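Local coordinates for 401aa long hypothetical glucose-1-phosphate thymidylyltransferase (PDB 2GGQ), which takes part in UDP-N-acetylglucosamine and UDP-N-acetylgalactosamine synthesis as a bifunctional enzyme, probably acting as both sugar-1-phosphate nucleotidyltransferase and acetyltransferase, at residues 1-6 against 47-52; 93-98 against 161-166; 243-248 against 263-268; 313-318 against 327-332. One frame throughout, in Å; residues are numbered along the deposited sequence.

Interaction 1: residues 1-6 against 47-52; sequences MKAFIL and RDITVI. With TTP (thymidine-5'-triphosphate), chain E.
Lys-2 and Asp-48 run side by side from two neighbouring parallel strands, and a salt bridge joins their ends, with Lys-2 NZ 2.7 Å from Asp-48 OD2. The lysine chain bends in its outer half, at chi3 and chi4, which carries its ammonium over the carboxylate; OD2 is therefore met from above the carboxylate plane, 35° out of it. With CG anti to the backbone N (chi1 -173°), the Asp-48 carboxylate lies alongside the Lys-2 chain.

On the same face of the sheet, Phe-4 and Thr-50 lie side by side, pointing the same way, with Phe-4 CD1 3.5 Å from Thr-50 CB, while Thr-50 OG1 is turned to a water that also lies close to Ala-3 O and Asp-48 OD1. Farther on, Leu-6 CD2 touches Ile-52 CD1 at 3.6 Å, alongside rather than across. Leu-6 CB also lies 3.5 Å from O4 of the thymine base of TTP, so this end of the pair borders the nucleotide pocket.

The opposite face is purely aliphatic. Ile-5 CD1 crosses to Ile-49 CG2 at 3.9 Å, and Ile-5 CB meets Val-51 CG1. Backbone bonds from Ala-3 and Ile-5 reach the residues on either side of their partners, among them Ile-5 N to Thr-50 O at 2.8 Å.

This is the first beta-alpha-beta crossover of the Rossmann-like nucleotidyltransferase domain. The connecting helix 33-43 covers the Ala-3, Ile-5, Ile-49 and Val-51 face through Leu-41, Gln-37, Ile-38 and Ile-34, while strand 93-97 lies beside 2-7 and strand 69-72 beside 48-53.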
loop_
_atom_site.group_PDB
_atom_site.type_symbol
_atom_site.label_atom_id
_atom_site.label_comp_id
_atom_site.label_asym_id
_atom_site.label_seq_id
_atom_site.Cartn_x
_atom_site.Cartn_y
_atom_site.Cartn_z
ATOM N N MET A 1 -4.185 -25.680 8.636
ATOM C CA MET A 1 -4.216 -25.033 7.292
ATOM C C MET A 1 -2.987 -24.097 7.304
ATOM O O MET A 1 -2.800 -23.376 8.273
ATOM C CB MET A 1 -5.485 -24.187 7.155
ATOM C CG MET A 1 -6.414 -24.415 5.926
ATOM S SD MET A 1 -5.924 -24.055 4.203
ATOM C CE MET A 1 -7.136 -25.098 3.442
ATOM N N LYS A 2 -2.169 -24.119 6.253
ATOM C CA LYS A 2 -1.077 -23.149 6.118
ATOM C C LYS A 2 -1.482 -22.005 5.183
ATOM O O LYS A 2 -2.352 -22.179 4.304
ATOM C CB LYS A 2 0.204 -23.800 5.590
ATOM C CG LYS A 2 0.804 -24.843 6.509
ATOM C CD LYS A 2 1.698 -25.803 5.732
ATOM C CE LYS A 2 3.152 -25.540 6.003
ATOM N NZ LYS A 2 3.598 -25.946 7.370
ATOM N N ALA A 3 -0.865 -20.838 5.385
ATOM C CA ALA A 3 -1.032 -19.687 4.488
ATOM C C ALA A 3 0.327 -19.228 4.005
ATOM O O ALA A 3 1.315 -19.316 4.756
ATOM C CB ALA A 3 -1.736 -18.545 5.219
ATOM N N PHE A 4 0.376 -18.747 2.764
ATOM C CA PHE A 4 1.568 -18.119 2.211
ATOM C C PHE A 4 1.246 -16.716 1.672
ATOM O O PHE A 4 0.335 -16.571 0.878
ATOM C CB PHE A 4 2.133 -18.982 1.107
ATOM C CG PHE A 4 2.543 -20.359 1.585
ATOM C CD1 PHE A 4 3.855 -20.596 1.979
ATOM C CD2 PHE A 4 1.601 -21.393 1.709
ATOM C CE1 PHE A 4 4.255 -21.853 2.438
ATOM C CE2 PHE A 4 1.996 -22.670 2.195
ATOM C CZ PHE A 4 3.334 -22.896 2.541
ATOM N N ILE A 5 1.997 -15.715 2.129
ATOM C CA ILE A 5 1.901 -14.349 1.589
ATOM C C ILE A 5 3.021 -14.176 0.586
ATOM O O ILE A 5 4.201 -14.378 0.931
ATOM C CB ILE A 5 1.956 -13.273 2.710
ATOM C CG1 ILE A 5 0.896 -13.596 3.784
ATOM C CG2 ILE A 5 1.759 -11.833 2.101
ATOM C CD1 ILE A 5 0.922 -12.715 5.068
ATOM N N LEU A 6 2.656 -13.901 -0.667
ATOM C CA LEU A 6 3.638 -13.718 -1.723
ATOM C C LEU A 6 4.022 -12.244 -1.691
ATOM O O LEU A 6 3.262 -11.369 -2.138
ATOM C CB LEU A 6 3.098 -14.128 -3.087
ATOM C CG LEU A 6 2.410 -15.503 -3.120
ATOM C CD1 LEU A 6 1.920 -15.810 -4.512
ATOM C CD2 LEU A 6 3.341 -16.579 -2.608
ATOM N N ARG A 47 -2.660 -20.038 11.605
ATOM C CA ARG A 47 -1.553 -19.549 12.413
ATOM C C ARG A 47 -0.210 -19.902 11.823
ATOM O O ARG A 47 0.797 -19.251 12.142
ATOM C CB ARG A 47 -1.607 -20.060 13.855
ATOM C CG ARG A 47 -2.952 -20.073 14.524
ATOM C CD ARG A 47 -3.322 -18.801 15.244
ATOM N NE ARG A 47 -2.263 -18.155 16.004
ATOM C CZ ARG A 47 -2.457 -17.097 16.800
ATOM N NH1 ARG A 47 -3.680 -16.573 16.971
ATOM N NH2 ARG A 47 -1.426 -16.560 17.444
ATOM N N ASP A 48 -0.182 -20.911 10.970
ATOM C CA ASP A 48 1.051 -21.277 10.271
ATOM C C ASP A 48 1.132 -20.421 8.999
ATOM O O ASP A 48 0.616 -20.776 7.943
ATOM C CB ASP A 48 1.075 -22.787 9.968
ATOM C CG ASP A 48 2.406 -23.268 9.380
ATOM O OD1 ASP A 48 3.155 -22.492 8.743
ATOM O OD2 ASP A 48 2.669 -24.476 9.497
ATOM N N ILE A 49 1.763 -19.263 9.141
ATOM C CA ILE A 49 1.822 -18.281 8.062
ATOM C C ILE A 49 3.284 -18.183 7.650
ATOM O O ILE A 49 4.174 -18.086 8.516
ATOM C CB ILE A 49 1.314 -16.894 8.541
ATOM C CG1 ILE A 49 -0.124 -16.994 9.061
ATOM C CG2 ILE A 49 1.447 -15.841 7.392
ATOM C CD1 ILE A 49 -0.604 -15.859 9.973
ATOM N N THR A 50 3.512 -18.215 6.349
ATOM C CA THR A 50 4.819 -18.049 5.772
ATOM C C THR A 50 4.767 -16.855 4.802
ATOM O O THR A 50 3.864 -16.756 3.957
ATOM C CB THR A 50 5.217 -19.331 4.991
ATOM O OG1 THR A 50 5.349 -20.411 5.919
ATOM C CG2 THR A 50 6.584 -19.170 4.223
ATOM N N VAL A 51 5.729 -15.957 4.918
ATOM C CA VAL A 51 5.866 -14.910 3.921
ATOM C C VAL A 51 7.016 -15.260 3.037
ATOM O O VAL A 51 8.103 -15.545 3.526
ATOM C CB VAL A 51 6.143 -13.527 4.550
ATOM C CG1 VAL A 51 5.926 -12.407 3.505
ATOM C CG2 VAL A 51 5.243 -13.314 5.729
ATOM N N ILE A 52 6.794 -15.206 1.731
ATOM C CA ILE A 52 7.863 -15.402 0.765
ATOM C C ILE A 52 8.398 -14.011 0.320
ATOM O O ILE A 52 7.622 -13.166 -0.122
ATOM C CB ILE A 52 7.339 -16.184 -0.410
ATOM C CG1 ILE A 52 6.908 -17.599 0.094
ATOM C CG2 ILE A 52 8.398 -16.271 -1.490
ATOM C CD1 ILE A 52 5.963 -18.311 -0.827
HETATM P PA TTP E . 2.909 -6.903 -9.055
HETATM O O1A TTP E . 2.257 -6.576 -10.397
HETATM O O2A TTP E . 1.865 -7.434 -8.069
HETATM O O3A TTP E . 3.593 -5.549 -8.404
HETATM P PB TTP E . 5.135 -5.574 -7.931
HETATM O O1B TTP E . 5.491 -4.934 -6.628
HETATM O O2B TTP E . 5.590 -7.001 -7.748
HETATM O O3B TTP E . 5.936 -5.069 -9.218
HETATM P PG TTP E . 6.354 -3.593 -9.624
HETATM O O1G TTP E . 5.760 -2.593 -8.641
HETATM O O2G TTP E . 7.859 -3.470 -9.674
HETATM O O3G TTP E . 5.825 -3.463 -11.035
HETATM O "O5'" TTP E . 4.152 -7.924 -9.335
HETATM C "C5'" TTP E . 5.018 -7.710 -10.476
HETATM C "C4'" TTP E . 6.493 -8.161 -10.400
HETATM O "O4'" TTP E . 6.964 -8.789 -9.188
HETATM C "C3'" TTP E . 6.682 -9.247 -11.425
HETATM O "O3'" TTP E . 8.038 -9.150 -11.897
HETATM C "C2'" TTP E . 6.464 -10.558 -10.655
HETATM C "C1'" TTP E . 7.156 -10.231 -9.341
HETATM N N1 TTP E . 6.759 -10.971 -8.103
HETATM C C2 TTP E . 7.656 -11.941 -7.523
HETATM O O2 TTP E . 8.756 -12.246 -8.051
HETATM N N3 TTP E . 7.357 -12.571 -6.382
HETATM C C4 TTP E . 6.216 -12.311 -5.746
HETATM O O4 TTP E . 5.987 -12.913 -4.682
HETATM C C5 TTP E . 5.262 -11.328 -6.297
HETATM C C5M TTP E . 3.963 -11.024 -5.585
HETATM C C6 TTP E . 5.596 -10.684 -7.490
HETATM O O HOH W 1 -2.550 -22.875 10.802
HETATM O O HOH W 2 2.871 -21.492 6.028
#

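Interaction 2: residues 93-98 against 161-166; sequences ALIIYG and YKLNSD
Tyr-161 turns the edge of its ring toward the face of Tyr-97 in an offset edge-to-face pair, the centroids 5.6 Å apart and the planes at 78°. Tyr-97 CE1 and Tyr-161 CE1 approach to 3.7 Å. Both hydroxyls converge: Tyr-97 OH lies in the plane of the Tyr-161 ring, at its edge, and only 2.4 Å from Tyr-161 OH, a separation so short that its exact value is doubtful.

Ile-95 meets the same ring from farther down. With CG2 anti to its backbone N, the isoleucine sets that methyl in plane at the ring edge, 3.9 Å from Tyr-161 CD1, while its CD1 reaches Leu-163 CB. On the other face, that of Leu-94 and Lys-162, Leu-94 CD1 comes within 3.3 Å of Tyr-161 O. Antiparallel bonds pair Ala-93 with Leu-163 and Ile-95 with Tyr-161, the latter through Tyr-161 N to Ile-95 O at 2.8 Å. Lys-162 bends away to a salt bridge with Glu-92 and a bond to Asn-164 OD1.

Tyr-97 and Asn-157 probably bind N-acetylglucosamine 1-phosphate, and Tyr-161 OH is also bonded to Asn-157 ND2. If the very short hydroxyl pair is taken at face value, Tyr-161 would connect two probable sugar-binding residues, consistent with a second-shell role.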
loop_
_atom_site.group_PDB
_atom_site.type_symbol
_atom_site.label_atom_id
_atom_site.label_comp_id
_atom_site.label_asym_id
_atom_site.label_seq_id
_atom_site.Cartn_x
_atom_site.Cartn_y
_atom_site.Cartn_z
ATOM N N ALA A 93 -3.342 -24.930 0.685
ATOM C CA ALA A 93 -2.878 -23.719 1.372
ATOM C C ALA A 93 -3.643 -22.517 0.876
ATOM O O ALA A 93 -4.122 -22.494 -0.272
ATOM C CB ALA A 93 -1.389 -23.513 1.174
ATOM N N LEU A 94 -3.802 -21.553 1.770
ATOM C CA LEU A 94 -4.300 -20.225 1.414
ATOM C C LEU A 94 -3.106 -19.420 0.893
ATOM O O LEU A 94 -2.069 -19.359 1.548
ATOM C CB LEU A 94 -4.856 -19.534 2.655
ATOM C CG LEU A 94 -5.718 -18.270 2.525
ATOM C CD1 LEU A 94 -6.970 -18.488 1.667
ATOM C CD2 LEU A 94 -6.156 -18.051 3.910
ATOM N N ILE A 95 -3.252 -18.836 -0.293
ATOM C CA ILE A 95 -2.219 -17.994 -0.884
ATOM C C ILE A 95 -2.813 -16.615 -1.096
ATOM O O ILE A 95 -3.965 -16.476 -1.557
ATOM C CB ILE A 95 -1.665 -18.601 -2.191
ATOM C CG1 ILE A 95 -0.885 -19.898 -1.867
ATOM C CG2 ILE A 95 -0.718 -17.630 -2.885
ATOM C CD1 ILE A 95 -1.565 -21.114 -2.328
ATOM N N ILE A 96 -2.069 -15.609 -0.673
ATOM C CA ILE A 96 -2.509 -14.205 -0.748
ATOM C C ILE A 96 -1.333 -13.315 -1.215
ATOM O O ILE A 96 -0.179 -13.511 -0.801
ATOM C CB ILE A 96 -3.087 -13.744 0.595
ATOM C CG1 ILE A 96 -3.684 -12.343 0.533
ATOM C CG2 ILE A 96 -2.006 -13.715 1.665
ATOM C CD1 ILE A 96 -4.777 -12.132 1.597
ATOM N N TYR A 97 -1.621 -12.365 -2.097
ATOM C CA TYR A 97 -0.590 -11.425 -2.567
ATOM C C TYR A 97 -0.297 -10.399 -1.494
ATOM O O TYR A 97 -1.211 -9.919 -0.840
ATOM C CB TYR A 97 -1.019 -10.726 -3.855
ATOM C CG TYR A 97 -1.125 -11.607 -5.063
ATOM C CD1 TYR A 97 -0.461 -12.833 -5.126
ATOM C CD2 TYR A 97 -1.852 -11.189 -6.179
ATOM C CE1 TYR A 97 -0.557 -13.647 -6.255
ATOM C CE2 TYR A 97 -1.955 -12.002 -7.325
ATOM C CZ TYR A 97 -1.303 -13.222 -7.346
ATOM O OH TYR A 97 -1.375 -14.013 -8.461
ATOM N N GLY A 98 0.977 -10.067 -1.324
ATOM C CA GLY A 98 1.426 -9.243 -0.207
ATOM C C GLY A 98 1.170 -7.736 -0.222
ATOM O O GLY A 98 1.532 -7.041 0.734
ATOM N N TYR A 161 -6.288 -17.017 -2.958
ATOM C CA TYR A 161 -6.509 -18.369 -3.481
ATOM C C TYR A 161 -6.503 -19.365 -2.342
ATOM O O TYR A 161 -5.808 -19.172 -1.338
ATOM C CB TYR A 161 -5.387 -18.807 -4.416
ATOM C CG TYR A 161 -4.886 -17.843 -5.498
ATOM C CD1 TYR A 161 -3.670 -17.197 -5.363
ATOM C CD2 TYR A 161 -5.600 -17.645 -6.680
ATOM C CE1 TYR A 161 -3.169 -16.315 -6.371
ATOM C CE2 TYR A 161 -5.115 -16.793 -7.692
ATOM C CZ TYR A 161 -3.900 -16.143 -7.537
ATOM O OH TYR A 161 -3.429 -15.332 -8.545
ATOM N N LYS A 162 -7.231 -20.456 -2.533
ATOM C CA LYS A 162 -7.039 -21.648 -1.735
ATOM C C LYS A 162 -6.764 -22.748 -2.734
ATOM O O LYS A 162 -7.660 -23.164 -3.477
ATOM C CB LYS A 162 -8.294 -21.938 -0.930
ATOM C CG LYS A 162 -8.080 -22.782 0.282
ATOM C CD LYS A 162 -7.867 -24.229 -0.084
ATOM C CE LYS A 162 -9.174 -24.901 -0.507
ATOM N NZ LYS A 162 -8.916 -26.383 -0.752
ATOM N N LEU A 163 -5.511 -23.154 -2.821
ATOM C CA LEU A 163 -5.106 -24.133 -3.811
ATOM C C LEU A 163 -4.589 -25.399 -3.170
ATOM O O LEU A 163 -3.979 -25.376 -2.115
ATOM C CB LEU A 163 -4.011 -23.576 -4.721
ATOM C CG LEU A 163 -4.277 -22.222 -5.403
ATOM C CD1 LEU A 163 -3.120 -21.898 -6.331
ATOM C CD2 LEU A 163 -5.631 -22.124 -6.154
ATOM N N ASN A 164 -4.823 -26.496 -3.866
ATOM C CA ASN A 164 -4.360 -27.808 -3.491
ATOM C C ASN A 164 -2.949 -28.008 -4.055
ATOM O O ASN A 164 -2.536 -27.275 -4.962
ATOM C CB ASN A 164 -5.365 -28.829 -4.058
ATOM C CG ASN A 164 -6.762 -28.634 -3.476
ATOM O OD1 ASN A 164 -6.902 -28.049 -2.394
ATOM N ND2 ASN A 164 -7.802 -29.058 -4.209
ATOM N N SER A 165 -2.212 -28.984 -3.511
ATOM C CA SER A 165 -0.867 -29.301 -3.986
ATOM C C SER A 165 -0.843 -29.698 -5.469
ATOM O O SER A 165 0.233 -29.744 -6.081
ATOM C CB SER A 165 -0.178 -30.365 -3.102
ATOM O OG SER A 165 -0.956 -31.549 -3.040
ATOM N N ASP A 166 -2.015 -29.920 -6.070
ATOM C CA ASP A 166 -2.072 -30.102 -7.523
ATOM C C ASP A 166 -1.154 -29.158 -8.320
ATOM O O ASP A 166 -0.870 -29.406 -9.481
ATOM C CB ASP A 166 -3.480 -30.368 -8.055
ATOM C CG ASP A 166 -4.053 -31.648 -7.479
ATOM O OD1 ASP A 166 -3.294 -32.636 -7.302
ATOM O OD2 ASP A 166 -5.250 -31.654 -7.169
#

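Interaction 3: residues 243-248 against 263-268; sequences GKVIIE and VYIGKG
Tyr-264 and Glu-248 set their flat groups almost at right angles, the carboxylate and ring planes 86° apart. Tyr-264 OH lies 2.6 Å from Glu-248 OE2, a weak hydrogen bond at most, as the hydroxyl proton has another acceptor within reach. The ring comes up beside the neighbouring strand because Tyr-264 CG is anti to the backbone N (chi1 -175°); Glu-248 completes the approach by bending at chi2 (-85°), which swings its carboxylate back over the hydroxyl.

Closer to the backbone, Ile-246 crosses the same ring, its CG2 branch 3.7 Å from Tyr-264 CE1. The other oxygen, Glu-248 OE1, takes a water hydrogen at 2.7 Å, and that water accepts from Lys-267 NZ, so acid and base meet through solvent. On the reverse face the side chains are all aliphatic: Val-245 CG1 touches Ile-265 CD1 at 4.1 Å, and Ile-247 CG1 rests on the same methyl.

The strands run parallel and in register, with Ile-265 N bonded to Ile-246 O at 2.7 Å. Such stacking of successive coils is the hallmark of the left-handed beta-helix built by hexapeptide repeats. Ile-253 and Ile-259, from the strands 252-253 and 258-260, pack on the inward aliphatic face, while strands 230-231 and 281-283 continue the sheet on either side.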
loop_
_atom_site.group_PDB
_atom_site.type_symbol
_atom_site.label_atom_id
_atom_site.label_comp_id
_atom_site.label_asym_id
_atom_site.label_seq_id
_atom_site.Cartn_x
_atom_site.Cartn_y
_atom_site.Cartn_z
ATOM N N GLY A 243 -15.768 16.964 13.766
ATOM C CA GLY A 243 -15.832 15.692 13.059
ATOM C C GLY A 243 -15.055 14.622 13.785
ATOM O O GLY A 243 -14.752 14.760 14.965
ATOM N N LYS A 244 -14.704 13.570 13.057
ATOM C CA LYS A 244 -14.077 12.393 13.645
ATOM C C LYS A 244 -12.577 12.618 13.760
ATOM O O LYS A 244 -11.887 12.891 12.764
ATOM C CB LYS A 244 -14.382 11.169 12.796
ATOM C CG LYS A 244 -13.504 9.952 13.075
ATOM C CD LYS A 244 -13.574 8.968 11.899
ATOM C CE LYS A 244 -14.614 7.898 12.096
ATOM N NZ LYS A 244 -14.327 6.714 11.221
ATOM N N VAL A 245 -12.073 12.510 14.981
ATOM C CA VAL A 245 -10.656 12.655 15.209
ATOM C C VAL A 245 -10.200 11.558 16.138
ATOM O O VAL A 245 -10.772 11.364 17.215
ATOM C CB VAL A 245 -10.268 14.043 15.790
ATOM C CG1 VAL A 245 -8.752 14.166 15.893
ATOM C CG2 VAL A 245 -10.825 15.196 14.903
ATOM N N ILE A 246 -9.156 10.858 15.710
ATOM C CA ILE A 246 -8.491 9.864 16.529
ATOM C C ILE A 246 -7.204 10.465 17.024
ATOM O O ILE A 246 -6.287 10.754 16.239
ATOM C CB ILE A 246 -8.196 8.561 15.751
ATOM C CG1 ILE A 246 -9.504 7.885 15.324
ATOM C CG2 ILE A 246 -7.385 7.585 16.622
ATOM C CD1 ILE A 246 -10.119 8.463 14.074
ATOM N N ILE A 247 -7.130 10.657 18.331
ATOM C CA ILE A 247 -5.908 11.106 18.969
ATOM C C ILE A 247 -5.378 9.915 19.756
ATOM O O ILE A 247 -6.030 9.460 20.702
ATOM C CB ILE A 247 -6.177 12.340 19.858
ATOM C CG1 ILE A 247 -6.860 13.431 19.021
ATOM C CG2 ILE A 247 -4.877 12.842 20.518
ATOM C CD1 ILE A 247 -7.371 14.633 19.819
ATOM N N GLU A 248 -4.223 9.393 19.347
ATOM C CA GLU A 248 -3.632 8.223 20.012
ATOM C C GLU A 248 -2.804 8.589 21.245
ATOM O O GLU A 248 -2.569 9.767 21.533
ATOM C CB GLU A 248 -2.807 7.401 19.028
ATOM C CG GLU A 248 -3.597 6.887 17.850
ATOM C CD GLU A 248 -4.318 5.575 18.155
ATOM O OE1 GLU A 248 -4.752 5.378 19.323
ATOM O OE2 GLU A 248 -4.426 4.734 17.226
ATOM N N VAL A 263 -9.532 12.833 10.827
ATOM C CA VAL A 263 -8.104 13.038 11.016
ATOM C C VAL A 263 -7.588 11.983 11.986
ATOM O O VAL A 263 -8.219 11.709 13.006
ATOM C CB VAL A 263 -7.820 14.487 11.527
ATOM C CG1 VAL A 263 -6.418 14.624 12.128
ATOM C CG2 VAL A 263 -8.051 15.518 10.402
ATOM N N TYR A 264 -6.447 11.395 11.652
ATOM C CA TYR A 264 -5.777 10.398 12.474
ATOM C C TYR A 264 -4.466 10.967 13.002
ATOM O O TYR A 264 -3.581 11.378 12.212
ATOM C CB TYR A 264 -5.501 9.101 11.672
ATOM C CG TYR A 264 -4.901 7.998 12.529
ATOM C CD1 TYR A 264 -5.733 7.091 13.225
ATOM C CD2 TYR A 264 -3.515 7.869 12.659
ATOM C CE1 TYR A 264 -5.197 6.106 14.020
ATOM C CE2 TYR A 264 -2.956 6.870 13.460
ATOM C CZ TYR A 264 -3.810 5.987 14.130
ATOM O OH TYR A 264 -3.262 5.030 14.942
ATOM N N ILE A 265 -4.333 10.986 14.324
ATOM C CA ILE A 265 -3.151 11.525 14.970
ATOM C C ILE A 265 -2.459 10.403 15.754
ATOM O O ILE A 265 -2.891 10.005 16.859
ATOM C CB ILE A 265 -3.456 12.751 15.823
ATOM C CG1 ILE A 265 -4.200 13.815 15.001
ATOM C CG2 ILE A 265 -2.173 13.274 16.501
ATOM C CD1 ILE A 265 -4.704 15.011 15.764
ATOM N N GLY A 266 -1.403 9.883 15.150
ATOM C CA GLY A 266 -0.692 8.713 15.682
ATOM C C GLY A 266 -0.020 8.952 17.022
ATOM O O GLY A 266 0.251 10.108 17.404
ATOM N N LYS A 267 0.298 7.863 17.726
ATOM C CA LYS A 267 0.861 8.002 19.085
ATOM C C LYS A 267 2.174 8.775 19.139
ATOM O O LYS A 267 3.044 8.640 18.266
ATOM C CB LYS A 267 1.027 6.648 19.801
ATOM C CG LYS A 267 1.697 5.563 19.008
ATOM C CD LYS A 267 1.523 4.156 19.671
ATOM C CE LYS A 267 0.099 3.609 19.562
ATOM N NZ LYS A 267 -0.654 3.531 20.863
ATOM N N GLY A 268 2.338 9.555 20.193
ATOM C CA GLY A 268 3.580 10.314 20.369
ATOM C C GLY A 268 3.708 11.558 19.467
ATOM O O GLY A 268 4.750 12.227 19.462
HETATM O O HOH W 3 -3.012 4.948 21.299
#

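Interaction 4: residues 313-318 against 327-332; sequences GDSVIA and TLIANL
Gly-313 packs against the second segment with its carbonyl oxygen, which lies 3.8 Å from Asn-331 CB. The same oxygen takes a hydrogen from a water at 3.0 Å, and this water donates again to Ile-329 O, tying the two backbones together where they do not bond directly.

Next comes Asp-314, whose positive phi of 55° turns the chain out of strand 310-313. Its carboxylate provides the one direct hydrogen bond of the contact: Asn-331 ND2 donates to the anti lone pair of Asp-314 OD2 at 2.8 Å, and that oxygen lies close to the amide plane. Asn-331 can reach it because its CG sits between backbone N and carbonyl carbon (chi1 55°), the crowded position, which draws the amide in against the turn. Lys-296 bridges to the same OD2 and Arg-352 to OD1, so the buried acid is surrounded by donors and would be expected to stay ionised.

The bend is a corner of the left-handed beta-helix. Strands 310-313 and 316-317 belong to two different sheets of the prism, and residues 327-332 arrive one coil farther along.

Ser-315 follows, folding its hydroxyl back to Gly-313 O at 2.8 Å from above the carbonyl plane, while Ala-357 N bonds to the same OG. Ile-329 lies over this hydroxyl, its CG2 3.5 Å from Ser-315 OG. Ile-317 then turns inward, where its CD1 comes within 4.4 Å of Ile-329 CD1, alongside Val-312 and Phe-323 in the core of the coil.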
loop_
_atom_site.group_PDB
_atom_site.type_symbol
_atom_site.label_atom_id
_atom_site.label_comp_id
_atom_site.label_asym_id
_atom_site.label_seq_id
_atom_site.Cartn_x
_atom_site.Cartn_y
_atom_site.Cartn_z
ATOM N N GLY A 313 -0.506 18.944 0.991
ATOM C CA GLY A 313 -1.836 18.455 0.530
ATOM C C GLY A 313 -1.693 17.328 -0.492
ATOM O O GLY A 313 -0.782 17.357 -1.357
ATOM N N ASP A 314 -2.580 16.327 -0.378
ATOM C CA ASP A 314 -2.696 15.242 -1.360
ATOM C C ASP A 314 -1.358 14.494 -1.627
ATOM O O ASP A 314 -1.038 14.158 -2.769
ATOM C CB ASP A 314 -3.275 15.773 -2.648
ATOM C CG ASP A 314 -4.654 16.364 -2.447
ATOM O OD1 ASP A 314 -5.592 15.552 -2.283
ATOM O OD2 ASP A 314 -4.775 17.613 -2.432
ATOM N N SER A 315 -0.606 14.256 -0.563
ATOM C CA SER A 315 0.793 13.772 -0.636
ATOM C C SER A 315 1.020 12.529 0.191
ATOM O O SER A 315 0.250 12.252 1.100
ATOM C CB SER A 315 1.732 14.868 -0.074
ATOM O OG SER A 315 1.679 16.019 -0.927
ATOM N N VAL A 316 2.101 11.808 -0.085
ATOM C CA VAL A 316 2.566 10.791 0.842
ATOM C C VAL A 316 3.994 11.098 1.232
ATOM O O VAL A 316 4.848 11.225 0.359
ATOM C CB VAL A 316 2.550 9.407 0.151
ATOM C CG1 VAL A 316 3.131 8.337 1.046
ATOM C CG2 VAL A 316 1.109 9.093 -0.312
ATOM N N ILE A 317 4.250 11.197 2.539
ATOM C CA ILE A 317 5.587 11.521 3.021
ATOM C C ILE A 317 6.012 10.324 3.887
ATOM O O ILE A 317 5.328 10.013 4.851
ATOM C CB ILE A 317 5.585 12.858 3.833
ATOM C CG1 ILE A 317 5.136 14.058 2.941
ATOM C CG2 ILE A 317 6.950 13.132 4.462
ATOM C CD1 ILE A 317 5.027 15.388 3.781
ATOM N N ALA A 318 7.099 9.669 3.506
ATOM C CA ALA A 318 7.589 8.474 4.184
ATOM C C ALA A 318 8.219 8.808 5.531
ATOM O O ALA A 318 7.931 9.854 6.111
ATOM C CB ALA A 318 8.542 7.690 3.279
ATOM N N THR A 327 8.811 24.962 3.368
ATOM C CA THR A 327 8.739 23.980 2.303
ATOM C C THR A 327 7.242 23.844 1.893
ATOM O O THR A 327 6.361 23.612 2.748
ATOM C CB THR A 327 9.334 22.608 2.746
ATOM O OG1 THR A 327 10.745 22.756 3.047
ATOM C CG2 THR A 327 9.193 21.608 1.620
ATOM N N LEU A 328 6.967 24.005 0.600
ATOM C CA LEU A 328 5.607 23.895 0.082
ATOM C C LEU A 328 5.467 22.848 -0.998
ATOM O O LEU A 328 6.314 22.768 -1.891
ATOM C CB LEU A 328 5.095 25.268 -0.458
ATOM C CG LEU A 328 5.225 26.455 0.515
ATOM C CD1 LEU A 328 4.952 27.767 -0.271
ATOM C CD2 LEU A 328 4.264 26.358 1.820
ATOM N N ILE A 329 4.355 22.085 -0.934
ATOM C CA ILE A 329 4.005 21.144 -1.985
ATOM C C ILE A 329 2.817 21.669 -2.839
ATOM O O ILE A 329 1.801 22.052 -2.280
ATOM C CB ILE A 329 3.671 19.769 -1.403
ATOM C CG1 ILE A 329 4.928 19.090 -0.786
ATOM C CG2 ILE A 329 2.998 18.865 -2.470
ATOM C CD1 ILE A 329 4.611 17.931 0.160
ATOM N N ALA A 330 2.996 21.736 -4.167
ATOM C CA ALA A 330 1.907 22.092 -5.073
ATOM C C ALA A 330 1.072 20.842 -5.317
ATOM O O ALA A 330 1.654 19.749 -5.485
ATOM C CB ALA A 330 2.459 22.596 -6.348
ATOM N N ASN A 331 -0.256 20.978 -5.290
ATOM C CA ASN A 331 -1.141 19.827 -5.585
ATOM C C ASN A 331 -2.052 20.084 -6.804
ATOM O O ASN A 331 -2.916 19.273 -7.144
ATOM C CB ASN A 331 -1.939 19.383 -4.366
ATOM C CG ASN A 331 -2.741 20.504 -3.745
ATOM O OD1 ASN A 331 -2.529 21.678 -4.045
ATOM N ND2 ASN A 331 -3.664 20.151 -2.887
ATOM N N LEU A 332 -1.830 21.208 -7.479
ATOM C CA LEU A 332 -2.621 21.539 -8.652
ATOM C C LEU A 332 -1.690 22.169 -9.692
ATOM O O LEU A 332 -0.925 23.080 -9.372
ATOM C CB LEU A 332 -3.754 22.491 -8.255
ATOM C CG LEU A 332 -4.712 22.911 -9.381
ATOM C CD1 LEU A 332 -5.749 21.822 -9.620
ATOM C CD2 LEU A 332 -5.406 24.192 -8.967
HETATM O O HOH W 4 -0.071 20.255 -1.486
#

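Interactions 1 and 2 share one sheet: their centres are 9 Å apart, and strands 2-7 and 93-97 adjoin, with Leu-6 O 2.8 Å from Gly-98 N in a probable hydrogen bond. Both reach the nucleotide and sugar-phosphate pocket, interaction 1 touching the base of TTP and interaction 2 carrying Tyr-97, whose side chain lies about 5 Å from the nucleotide. Interactions 3 and 4 belong to the beta-helix, their centres 20 Å apart; strands 245-247, 263-265 and 316-317 line up in one parallel sheet. Centre to centre, interaction 1 is about 32 Å from interaction 3 and 37 Å from interaction 4. Interactions 1 to 3 are strand pairings, whereas interaction 4 joins a corner of one coil to the next.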